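Local coordinates for thymidylate kinase (Ehrlichia chaffeensis, PDB 3LD9), which probably phosphorylates dTMP to dTDP with ATP as phosphate donor, a step shared by the de novo and salvage routes to dTTP, at residues Ser83-Phe88 / Gln127-Ser132; Phe115-Ile120 / His192-Ile197; Lys98-Ser103 / Lys108-Asp113. All coordinates share one frame; numbering follows the deposited sequence.

The three contacts tie the helices of a P-loop kinase fold to one another and to its parallel sheet. Interaction 3 joins helix 81-105 to strand 109-113, whose last residue, Asp113, forms a salt bridge with Lys34 of the predicted ATP-binding loop. The chain then enters helix 116-126, where interaction 2 fixes the first turn to the residues that lead into strand 194-198; here Phe115 CE1 packs 3.7 Å from Ile100 CD1 of interaction 3. Interaction 1 uses the linker that follows that helix; its centre lies about 16 Å from that of interaction 2, and Leu85 CD1 comes within 3.4 Å of Thr119 CG2. Interactions 1 and 3 share helix 81-105, their nearest atoms about 10 Å apart.

Interaction 1: residues Ser83-Phe88 / Gln127-Ser132; sequences SELLFF and QGIDCS
Leu85 turns its CD2 methyl onto the side chain of Ile129, meeting CG2 at 4.0 Å and CD1 at 4.1 Å, so that one methyl sits against both ends of the branched isoleucine. The contact joins helix 81-105 of the P-loop kinase fold to the linker between helices 116-126 and 131-141. Gly128, with positive phi, ends the first of these helices, and Ile129 follows, its side chain directed at helix 81-105. Leu85 also packs on Ile134 and Leu137 of helix 131-141, which extends the apolar patch. The face of helix 81-105 bearing Ser83 and Leu86 meets the second subunit, where Ser83 OG bonds to Ala90 O of that chain.

One helical position before Leu85, Glu84 reaches outward with its CG anti to the backbone N (chi1 178°) and the chain straight beyond, bringing the carboxylate to the Gln127 amide. Glu84 OE1 and Gln127 NE2 stand 3.6 Å apart, with the carboxylate and amide planes turned 77° against each other, and two waters bridge them. One water donates to Glu84 OE1 and accepts a bond from Gln127 NE2, each leg 2.8 Å; the other spans the same two atoms but holds NE2 weakly. Beyond Ile129 the next helix opens with Asp130 as N-cap: its OD1 accepts from Ser132 N at 3.0 Å through the anti lone pair.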
# COMPACT_ATOMS: atom_id res chain seq x y z
N SER A 83 -19.75 -2.31 12.51
CA SER A 83 -18.43 -2.71 12.07
C SER A 83 -18.23 -2.32 10.62
O SER A 83 -17.17 -1.74 10.26
CB SER A 83 -18.25 -4.22 12.27
OG SER A 83 -16.95 -4.65 11.90
N GLU A 84 -19.22 -2.60 9.78
CA GLU A 84 -19.07 -2.36 8.35
C GLU A 84 -18.89 -0.87 8.07
O GLU A 84 -18.03 -0.48 7.28
CB GLU A 84 -20.26 -2.92 7.56
CG GLU A 84 -20.21 -2.68 6.03
CD GLU A 84 -21.48 -3.15 5.31
OE1 GLU A 84 -22.51 -3.27 5.96
OE2 GLU A 84 -21.45 -3.36 4.10
N LEU A 85 -19.68 -0.05 8.74
CA LEU A 85 -19.50 1.40 8.65
C LEU A 85 -18.05 1.79 8.99
O LEU A 85 -17.43 2.55 8.27
CB LEU A 85 -20.47 2.09 9.59
CG LEU A 85 -20.20 3.56 9.93
CD1 LEU A 85 -20.30 4.40 8.67
CD2 LEU A 85 -21.20 4.02 10.96
N LEU A 86 -17.53 1.27 10.09
CA LEU A 86 -16.21 1.68 10.52
C LEU A 86 -15.14 1.19 9.55
O LEU A 86 -14.14 1.90 9.32
CB LEU A 86 -15.94 1.22 11.97
CG LEU A 86 -16.81 2.02 12.97
CD1 LEU A 86 -17.06 1.22 14.24
CD2 LEU A 86 -16.25 3.42 13.30
N PHE A 87 -15.32 0.02 8.95
CA PHE A 87 -14.34 -0.42 7.94
C PHE A 87 -14.36 0.58 6.80
O PHE A 87 -13.28 1.01 6.34
CB PHE A 87 -14.58 -1.82 7.40
CG PHE A 87 -14.04 -2.91 8.27
CD1 PHE A 87 -12.69 -3.08 8.44
CD2 PHE A 87 -14.91 -3.81 8.88
CE1 PHE A 87 -12.19 -4.12 9.25
CE2 PHE A 87 -14.45 -4.81 9.68
CZ PHE A 87 -13.08 -4.97 9.88
N PHE A 88 -15.54 1.00 6.37
CA PHE A 88 -15.64 1.95 5.24
C PHE A 88 -15.04 3.32 5.58
O PHE A 88 -14.53 3.99 4.71
CB PHE A 88 -17.08 2.18 4.76
CG PHE A 88 -17.75 0.99 4.14
CD1 PHE A 88 -17.03 -0.05 3.59
CD2 PHE A 88 -19.14 0.95 4.08
CE1 PHE A 88 -17.68 -1.15 3.02
CE2 PHE A 88 -19.82 -0.12 3.49
CZ PHE A 88 -19.07 -1.18 2.97
N GLN A 127 -29.51 0.91 7.17
CA GLN A 127 -29.24 0.11 8.36
C GLN A 127 -29.66 0.76 9.68
O GLN A 127 -29.60 0.13 10.71
CB GLN A 127 -27.76 -0.25 8.45
CG GLN A 127 -27.16 -0.80 7.17
CD GLN A 127 -27.10 -2.29 7.17
OE1 GLN A 127 -28.06 -2.95 7.57
NE2 GLN A 127 -25.94 -2.85 6.78
N GLY A 128 -30.07 2.03 9.67
CA GLY A 128 -30.59 2.67 10.89
C GLY A 128 -29.54 3.30 11.79
O GLY A 128 -29.86 3.70 12.91
N ILE A 129 -28.29 3.41 11.32
CA ILE A 129 -27.26 4.00 12.14
C ILE A 129 -27.42 5.52 12.15
O ILE A 129 -27.75 6.14 11.14
CB ILE A 129 -25.84 3.62 11.70
CG1 ILE A 129 -25.66 2.10 11.86
CG2 ILE A 129 -24.81 4.36 12.56
CD1 ILE A 129 -24.47 1.54 11.21
N ASP A 130 -27.20 6.10 13.32
CA ASP A 130 -27.31 7.52 13.52
C ASP A 130 -26.57 8.35 12.46
O ASP A 130 -25.34 8.36 12.40
CB ASP A 130 -26.75 7.85 14.90
CG ASP A 130 -27.28 9.12 15.44
OD1 ASP A 130 -26.96 10.19 14.88
OD2 ASP A 130 -28.05 9.04 16.40
N CYS A 131 -27.33 9.08 11.65
CA CYS A 131 -26.76 9.96 10.64
C CYS A 131 -25.79 11.00 11.19
O CYS A 131 -24.80 11.31 10.52
CB CYS A 131 -27.86 10.63 9.81
SG CYS A 131 -28.63 9.44 8.73
N SER A 132 -26.03 11.51 12.40
CA SER A 132 -25.14 12.51 12.96
C SER A 132 -23.79 11.89 13.27
O SER A 132 -22.77 12.53 13.04
CB SER A 132 -25.75 13.18 14.19
OG SER A 132 -25.77 12.30 15.29
O HOH W 1 -23.82 -5.38 7.07
O HOH W 2 -23.81 -1.22 7.41

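Interaction 2: residues Phe115-Ile120 / His192-Ile197; sequences FIDSTI and HRCHVI
Asp117 OD2 accepts a bond from Arg193 NH1 at 2.7 Å, practically straight at 179°, while Asp117 OD1 takes NH2 at 2.9 Å. Both carboxylate oxygens use their syn lone pairs, and the two terminal nitrogens of the arginine grip them end-on, one to each oxygen. The carboxylate and guanidinium planes lie only 10° apart, which gives the nearly flat, two-bond salt bridge in which charge and hydrogen-bond geometry reinforce each other. Both Asp117 and Arg193 are buried, and each charge would compensate the other there. The side chains arrive from opposite directions. Arg193 leaves the backbone with CG anti to N (chi1 172°) and bends at chi3, which brings the end of its chain round to face the acid.

A methyl and a sulfur flank the guanidinium on its two faces. Ile116 CD1 lies over one face, 4.1 Å above the plane and toward the rim, and Cys194 SG is set over the other, 3.6 Å above the plane and likewise offset. In the P-loop kinase fold this joins the first turn of helix 116-126, just after strand 109-113, to Arg193, the residue just before strand 194-198, and to Cys194, the first residue of that outermost strand. Neighbouring strand 148-153 takes part as well: Thr149 OG1 bonds to Arg193 NH1, giving that nitrogen a second partner, which would further limit rotation of the guanidinium. The side chain of Asp117 lies about 8 Å from that of Gly28 in the predicted ATP-binding loop. Ile186 of helix 173-189 packs against both Asp117 and Cys194.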
# COMPACT_ATOMS: atom_id res chain seq x y z
N PHE A 115 -18.94 7.77 -2.36
CA PHE A 115 -18.20 8.53 -1.36
C PHE A 115 -19.09 8.73 -0.14
O PHE A 115 -19.89 7.86 0.17
CB PHE A 115 -17.73 9.86 -1.96
CG PHE A 115 -16.58 10.49 -1.22
CD1 PHE A 115 -15.43 9.78 -0.96
CD2 PHE A 115 -16.65 11.81 -0.80
CE1 PHE A 115 -14.38 10.34 -0.28
CE2 PHE A 115 -15.57 12.40 -0.15
CZ PHE A 115 -14.44 11.64 0.12
N ILE A 116 -18.98 9.87 0.53
CA ILE A 116 -19.61 10.11 1.81
C ILE A 116 -21.14 9.99 1.79
O ILE A 116 -21.72 9.65 2.80
CB ILE A 116 -19.26 11.51 2.40
CG1 ILE A 116 -19.82 12.65 1.51
CG2 ILE A 116 -17.75 11.62 2.67
CD1 ILE A 116 -19.38 14.03 1.95
N ASP A 117 -21.79 10.29 0.66
CA ASP A 117 -23.26 10.25 0.66
C ASP A 117 -23.80 8.80 0.60
O ASP A 117 -24.84 8.51 1.17
CB ASP A 117 -23.84 11.13 -0.46
CG ASP A 117 -23.35 12.55 -0.38
OD1 ASP A 117 -23.47 13.17 0.72
OD2 ASP A 117 -22.83 13.05 -1.39
N SER A 118 -23.09 7.91 -0.09
CA SER A 118 -23.47 6.49 -0.03
C SER A 118 -23.55 5.99 1.42
O SER A 118 -24.44 5.23 1.77
CB SER A 118 -22.52 5.62 -0.85
OG SER A 118 -22.85 5.78 -2.26
N THR A 119 -22.62 6.44 2.24
CA THR A 119 -22.54 5.97 3.63
C THR A 119 -23.73 6.40 4.44
O THR A 119 -24.27 5.61 5.20
CB THR A 119 -21.24 6.41 4.31
OG1 THR A 119 -20.15 6.17 3.43
CG2 THR A 119 -21.04 5.62 5.58
N ILE A 120 -24.17 7.64 4.28
CA ILE A 120 -25.41 8.11 4.93
C ILE A 120 -26.63 7.34 4.43
O ILE A 120 -27.48 6.89 5.22
CB ILE A 120 -25.64 9.64 4.67
CG1 ILE A 120 -24.68 10.47 5.54
CG2 ILE A 120 -27.07 10.02 4.93
CD1 ILE A 120 -25.16 10.60 7.00
N HIS A 192 -26.30 23.19 -2.74
CA HIS A 192 -25.11 23.77 -3.37
C HIS A 192 -24.29 22.69 -4.07
O HIS A 192 -23.89 22.83 -5.22
CB HIS A 192 -24.25 24.44 -2.30
CG HIS A 192 -23.93 23.55 -1.14
ND1 HIS A 192 -24.88 23.13 -0.24
CD2 HIS A 192 -22.76 22.99 -0.74
CE1 HIS A 192 -24.32 22.35 0.66
NE2 HIS A 192 -23.03 22.25 0.38
N ARG A 193 -24.11 21.58 -3.37
CA ARG A 193 -23.14 20.57 -3.74
C ARG A 193 -23.76 19.52 -4.67
O ARG A 193 -23.14 19.13 -5.64
CB ARG A 193 -22.62 19.91 -2.47
CG ARG A 193 -21.73 18.71 -2.72
CD ARG A 193 -20.96 18.32 -1.50
NE ARG A 193 -21.77 17.72 -0.44
CZ ARG A 193 -22.19 16.45 -0.43
NH1 ARG A 193 -21.93 15.63 -1.45
NH2 ARG A 193 -22.89 16.01 0.60
N CYS A 194 -24.99 19.08 -4.36
CA CYS A 194 -25.57 17.89 -4.96
C CYS A 194 -26.50 18.26 -6.08
O CYS A 194 -27.13 19.30 -6.04
CB CYS A 194 -26.35 17.09 -3.92
SG CYS A 194 -25.36 16.44 -2.56
N HIS A 195 -26.57 17.40 -7.07
CA HIS A 195 -27.46 17.59 -8.20
C HIS A 195 -28.09 16.26 -8.51
O HIS A 195 -27.40 15.29 -8.86
CB HIS A 195 -26.68 18.07 -9.41
CG HIS A 195 -26.00 19.37 -9.18
ND1 HIS A 195 -26.57 20.58 -9.51
CD2 HIS A 195 -24.79 19.67 -8.63
CE1 HIS A 195 -25.75 21.56 -9.19
NE2 HIS A 195 -24.66 21.03 -8.66
N VAL A 196 -29.41 16.19 -8.37
CA VAL A 196 -30.13 14.97 -8.68
C VAL A 196 -30.39 14.97 -10.17
O VAL A 196 -30.95 15.92 -10.70
CB VAL A 196 -31.44 14.86 -7.89
CG1 VAL A 196 -32.19 13.60 -8.27
CG2 VAL A 196 -31.13 14.86 -6.42
N ILE A 197 -29.92 13.92 -10.85
CA ILE A 197 -30.11 13.75 -12.28
C ILE A 197 -31.04 12.57 -12.48
O ILE A 197 -30.73 11.44 -12.09
CB ILE A 197 -28.79 13.48 -13.00
CG1 ILE A 197 -27.86 14.69 -12.86
CG2 ILE A 197 -29.03 13.19 -14.47
CD1 ILE A 197 -26.46 14.38 -13.18

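Interaction 3: residues Lys98-Ser103 / Lys108-Asp113; sequences KIIKPS and KIVICD
A tight helix-to-strand connection in the P-loop kinase core brings the last turns of helix 81-105 back against strand 109-113, the strand beside 22-27 in the parallel sheet. At the mouth of the connection Lys108 N donates to Ser103 O, 3.0 Å away, with an N-H...O angle of 157°. The Lys108 side chain starts alongside the same carbonyl, its CB 3.3 Å from Ser103 O, before the extended chain carries NZ away toward Gln106.

Farther along the strand, Val110 points into the helix. Its CG2 presses on Ser103 CB at 3.5 Å, and the other methyl, CG1, faces Ile100 CG1 at 4.2 Å. With CG1 anti to the backbone N (chi1 172°), CG2 falls beside that N and lies between Ser103 CB and Ile100 O, the latter 4.0 Å from CG2. Ile100 in turn packs on Phe115, at the head of the following helix, while Ile99 and Ser103 pack on Phe74 of the third subunit.

Ser103 OG turns back along its own helix and donates to Ile99 O at 2.9 Å. Ser103 N reaches that same oxygen from the opposite face of the carbonyl plane. With its hydroxyl engaged by the helix, buried Ser103 presents carbon rather than oxygen to Val110, so the side chains meet through carbon, and the polar link across the contact is the backbone bond from Lys108 N to Ser103 O.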
# COMPACT_ATOMS: atom_id res chain seq x y z
N LYS A 98 -4.11 9.20 0.77
CA LYS A 98 -3.17 8.72 -0.22
C LYS A 98 -3.47 9.18 -1.64
O LYS A 98 -2.55 9.50 -2.37
CB LYS A 98 -3.00 7.19 -0.10
CG LYS A 98 -2.25 6.86 1.26
CD LYS A 98 -2.08 5.38 1.56
CE LYS A 98 -1.09 5.12 2.73
NZ LYS A 98 -1.66 5.35 4.10
N ILE A 99 -4.75 9.28 -2.01
CA ILE A 99 -5.13 9.50 -3.40
C ILE A 99 -5.85 10.81 -3.56
O ILE A 99 -5.40 11.66 -4.31
CB ILE A 99 -6.05 8.38 -3.92
CG1 ILE A 99 -5.39 7.00 -3.73
CG2 ILE A 99 -6.41 8.63 -5.37
CD1 ILE A 99 -4.01 6.83 -4.41
N ILE A 100 -6.96 11.01 -2.88
CA ILE A 100 -7.79 12.16 -3.22
C ILE A 100 -7.11 13.52 -2.89
O ILE A 100 -7.06 14.42 -3.73
CB ILE A 100 -9.17 12.10 -2.55
CG1 ILE A 100 -9.93 10.86 -3.04
CG2 ILE A 100 -9.93 13.37 -2.83
CD1 ILE A 100 -11.18 10.46 -2.19
N LYS A 101 -6.64 13.67 -1.65
CA LYS A 101 -6.07 14.97 -1.24
C LYS A 101 -4.79 15.32 -2.01
O LYS A 101 -4.62 16.46 -2.42
CB LYS A 101 -5.86 14.98 0.28
CG LYS A 101 -5.19 16.21 0.87
CD LYS A 101 -6.14 17.32 1.08
CE LYS A 101 -5.50 18.49 1.81
NZ LYS A 101 -5.76 18.50 3.27
N PRO A 102 -3.86 14.37 -2.19
CA PRO A 102 -2.70 14.78 -2.97
C PRO A 102 -3.01 15.13 -4.44
O PRO A 102 -2.31 15.95 -5.02
CB PRO A 102 -1.73 13.59 -2.86
CG PRO A 102 -2.19 12.79 -1.68
CD PRO A 102 -3.65 13.10 -1.48
N SER A 103 -4.02 14.52 -5.05
CA SER A 103 -4.34 14.87 -6.43
C SER A 103 -4.89 16.29 -6.53
O SER A 103 -4.57 17.02 -7.48
CB SER A 103 -5.35 13.89 -7.01
OG SER A 103 -4.84 12.59 -6.98
N LYS A 108 -5.39 18.80 -9.71
CA LYS A 108 -6.04 17.87 -10.65
C LYS A 108 -7.52 17.74 -10.38
O LYS A 108 -8.02 18.16 -9.36
CB LYS A 108 -5.40 16.49 -10.59
CG LYS A 108 -3.92 16.53 -10.89
CD LYS A 108 -3.24 15.17 -10.78
CE LYS A 108 -1.83 15.27 -11.35
NZ LYS A 108 -1.03 14.05 -11.07
N ILE A 109 -8.23 17.15 -11.34
CA ILE A 109 -9.63 16.81 -11.18
C ILE A 109 -9.73 15.36 -10.65
O ILE A 109 -9.16 14.41 -11.25
CB ILE A 109 -10.37 16.90 -12.56
CG1 ILE A 109 -10.36 18.34 -13.11
CG2 ILE A 109 -11.81 16.38 -12.47
CD1 ILE A 109 -10.42 18.40 -14.68
N VAL A 110 -10.44 15.18 -9.54
CA VAL A 110 -10.70 13.85 -9.01
C VAL A 110 -12.18 13.50 -9.20
O VAL A 110 -13.05 14.28 -8.83
CB VAL A 110 -10.35 13.77 -7.50
CG1 VAL A 110 -10.82 12.42 -6.89
CG2 VAL A 110 -8.84 14.03 -7.26
N ILE A 111 -12.45 12.33 -9.76
CA ILE A 111 -13.80 11.80 -9.87
C ILE A 111 -13.88 10.52 -9.03
O ILE A 111 -13.18 9.56 -9.31
CB ILE A 111 -14.16 11.48 -11.36
CG1 ILE A 111 -14.03 12.73 -12.23
CG2 ILE A 111 -15.58 10.92 -11.48
CD1 ILE A 111 -14.00 12.48 -13.77
N CYS A 112 -14.72 10.51 -8.01
CA CYS A 112 -14.88 9.35 -7.16
C CYS A 112 -16.25 8.73 -7.28
O CYS A 112 -17.25 9.39 -7.00
CB CYS A 112 -14.63 9.70 -5.67
SG CYS A 112 -14.47 8.20 -4.67
N ASP A 113 -16.27 7.46 -7.66
CA ASP A 113 -17.47 6.63 -7.77
C ASP A 113 -17.80 6.05 -6.38
O ASP A 113 -17.12 5.13 -5.91
CB ASP A 113 -17.19 5.52 -8.83
CG ASP A 113 -18.29 4.44 -8.90
OD1 ASP A 113 -19.39 4.58 -8.32
OD2 ASP A 113 -18.01 3.41 -9.59